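Local coordinates for copper homeostasis protein CutC (Streptococcus agalactiae, PDB 2BDQ), which may bind copper ions and is thought to take part in copper homeostasis in the cytoplasm, at residues A[180-185]-A[201-205]. Sequence-based numbering, arbitrary orientation.
Sequences EIMVGG and VKQAH
Glu180, bent at chi2 (-64°), and Gln203, extended beyond CG (chi2 -165°), bring a carboxylate and an amide together where the seventh and eighth strands of the CutC TIM barrel begin; the two planes lie 21° apart. Gln203 NE2 donates to the anti lone pair of Glu180 OE2 at 3.1 Å, while Lys202 NZ reaches the syn side of the same oxygen in a 3.3 Å salt bridge, so two donors grip OE2. The amide is held at its other end too, with OE1 hydrogen-bonded to Arg24. The strands run parallel, joined through helix 192-199 as a beta-alpha-beta crossover. Val183 N donates to Gln203 O (3.1 Å), and His205 N donates to Val183 O (2.7 Å). Before this pairing starts, a water bridges Ile181 O and Lys202 N. Outside the barrel, Val201 CG2 touches both Ile181 CG2 and Val183 CG1, and helix 165-175 packs over Ile181 and Val201. Inside, the selenomethionine Met182 lays SE 3.8 Å from His205 CB. The His205 imidazole hydrogen-bonds through ND1 to Glu5 and touches Cys7. Beyond Val183 a second water takes over, donating to His205 O at 2.6 Å and weakly accepting from Gly185 N.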
loop_
_atom_site.group_PDB
_atom_site.type_symbol
_atom_site.label_atom_id
_atom_site.label_comp_id
_atom_site.label_asym_id
_atom_site.label_seq_id
_atom_site.Cartn_x
_atom_site.Cartn_y
_atom_site.Cartn_z
ATOM N N GLU A 180 -18.925 -20.011 -3.622
ATOM C CA GLU A 180 -19.552 -18.804 -4.153
ATOM C C GLU A 180 -18.768 -18.105 -5.248
ATOM O O GLU A 180 -17.546 -17.998 -5.185
ATOM C CB GLU A 180 -19.815 -17.806 -3.018
ATOM C CG GLU A 180 -21.034 -18.118 -2.148
ATOM C CD GLU A 180 -22.357 -18.059 -2.925
ATOM O OE1 GLU A 180 -22.807 -19.115 -3.435
ATOM O OE2 GLU A 180 -22.942 -16.951 -3.046
ATOM N N ILE A 181 -19.491 -17.610 -6.246
ATOM C CA ILE A 181 -18.878 -16.891 -7.349
ATOM C C ILE A 181 -19.266 -15.410 -7.230
ATOM O O ILE A 181 -20.444 -15.069 -7.089
ATOM C CB ILE A 181 -19.373 -17.414 -8.707
ATOM C CG1 ILE A 181 -18.935 -18.869 -8.904
ATOM C CG2 ILE A 181 -18.855 -16.511 -9.816
ATOM C CD1 ILE A 181 -17.445 -19.065 -9.084
HETATM N N MSE A 182 -18.274 -14.531 -7.299
HETATM C CA MSE A 182 -18.526 -13.105 -7.207
HETATM C C MSE A 182 -17.980 -12.411 -8.448
HETATM O O MSE A 182 -16.874 -12.703 -8.887
HETATM C CB MSE A 182 -17.876 -12.541 -5.933
HETATM C CG MSE A 182 -17.924 -11.016 -5.830
HETATM SE SE MSE A 182 -17.527 -10.317 -4.059
HETATM C CE MSE A 182 -15.740 -11.046 -3.785
ATOM N N VAL A 183 -18.758 -11.501 -9.023
ATOM C CA VAL A 183 -18.286 -10.793 -10.208
ATOM C C VAL A 183 -17.573 -9.498 -9.842
ATOM O O VAL A 183 -17.971 -8.794 -8.909
ATOM C CB VAL A 183 -19.440 -10.468 -11.180
ATOM C CG1 VAL A 183 -19.932 -11.742 -11.823
ATOM C CG2 VAL A 183 -20.577 -9.769 -10.436
ATOM N N GLY A 184 -16.511 -9.209 -10.590
ATOM C CA GLY A 184 -15.726 -8.009 -10.382
ATOM C C GLY A 184 -15.112 -7.539 -11.690
ATOM O O GLY A 184 -15.166 -8.252 -12.698
ATOM N N GLY A 185 -14.532 -6.340 -11.672
ATOM C CA GLY A 185 -13.915 -5.778 -12.864
ATOM C C GLY A 185 -14.943 -5.170 -13.803
ATOM O O GLY A 185 -15.515 -5.869 -14.634
ATOM N N VAL A 201 -25.225 -15.305 -10.486
ATOM C CA VAL A 201 -24.313 -14.810 -9.453
ATOM C C VAL A 201 -25.108 -13.972 -8.451
ATOM O O VAL A 201 -25.995 -13.223 -8.844
ATOM C CB VAL A 201 -23.193 -13.931 -10.078
ATOM C CG1 VAL A 201 -22.352 -13.283 -8.978
ATOM C CG2 VAL A 201 -22.311 -14.789 -10.985
ATOM N N LYS A 202 -24.800 -14.104 -7.160
ATOM C CA LYS A 202 -25.507 -13.349 -6.125
ATOM C C LYS A 202 -24.636 -12.341 -5.381
ATOM O O LYS A 202 -25.082 -11.738 -4.398
ATOM C CB LYS A 202 -26.136 -14.299 -5.100
ATOM C CG LYS A 202 -27.138 -15.270 -5.686
ATOM C CD LYS A 202 -26.457 -16.569 -6.075
ATOM C CE LYS A 202 -26.564 -17.614 -4.958
ATOM N NZ LYS A 202 -26.147 -17.105 -3.616
ATOM N N GLN A 203 -23.398 -12.158 -5.837
ATOM C CA GLN A 203 -22.477 -11.216 -5.196
ATOM C C GLN A 203 -21.707 -10.388 -6.221
ATOM O O GLN A 203 -21.179 -10.917 -7.195
ATOM C CB GLN A 203 -21.495 -11.970 -4.300
ATOM C CG GLN A 203 -22.185 -12.885 -3.305
ATOM C CD GLN A 203 -21.247 -13.346 -2.210
ATOM O OE1 GLN A 203 -20.667 -12.528 -1.493
ATOM N NE2 GLN A 203 -21.097 -14.658 -2.067
ATOM N N ALA A 204 -21.639 -9.082 -5.989
ATOM C CA ALA A 204 -20.947 -8.184 -6.900
ATOM C C ALA A 204 -19.898 -7.353 -6.172
ATOM O O ALA A 204 -20.141 -6.839 -5.079
ATOM C CB ALA A 204 -21.953 -7.274 -7.594
ATOM N N HIS A 205 -18.742 -7.215 -6.815
ATOM C CA HIS A 205 -17.600 -6.479 -6.286
ATOM C C HIS A 205 -17.280 -5.290 -7.189
ATOM O O HIS A 205 -17.351 -5.401 -8.411
ATOM C CB HIS A 205 -16.398 -7.426 -6.237
ATOM C CG HIS A 205 -15.092 -6.759 -5.940
ATOM N ND1 HIS A 205 -14.517 -6.777 -4.686
ATOM C CD2 HIS A 205 -14.202 -6.137 -6.750
ATOM C CE1 HIS A 205 -13.331 -6.206 -4.739
ATOM N NE2 HIS A 205 -13.113 -5.809 -5.981
HETATM O O HOH W 1 -22.996 -16.622 -6.559
HETATM O O HOH W 2 -15.853 -4.222 -10.175
#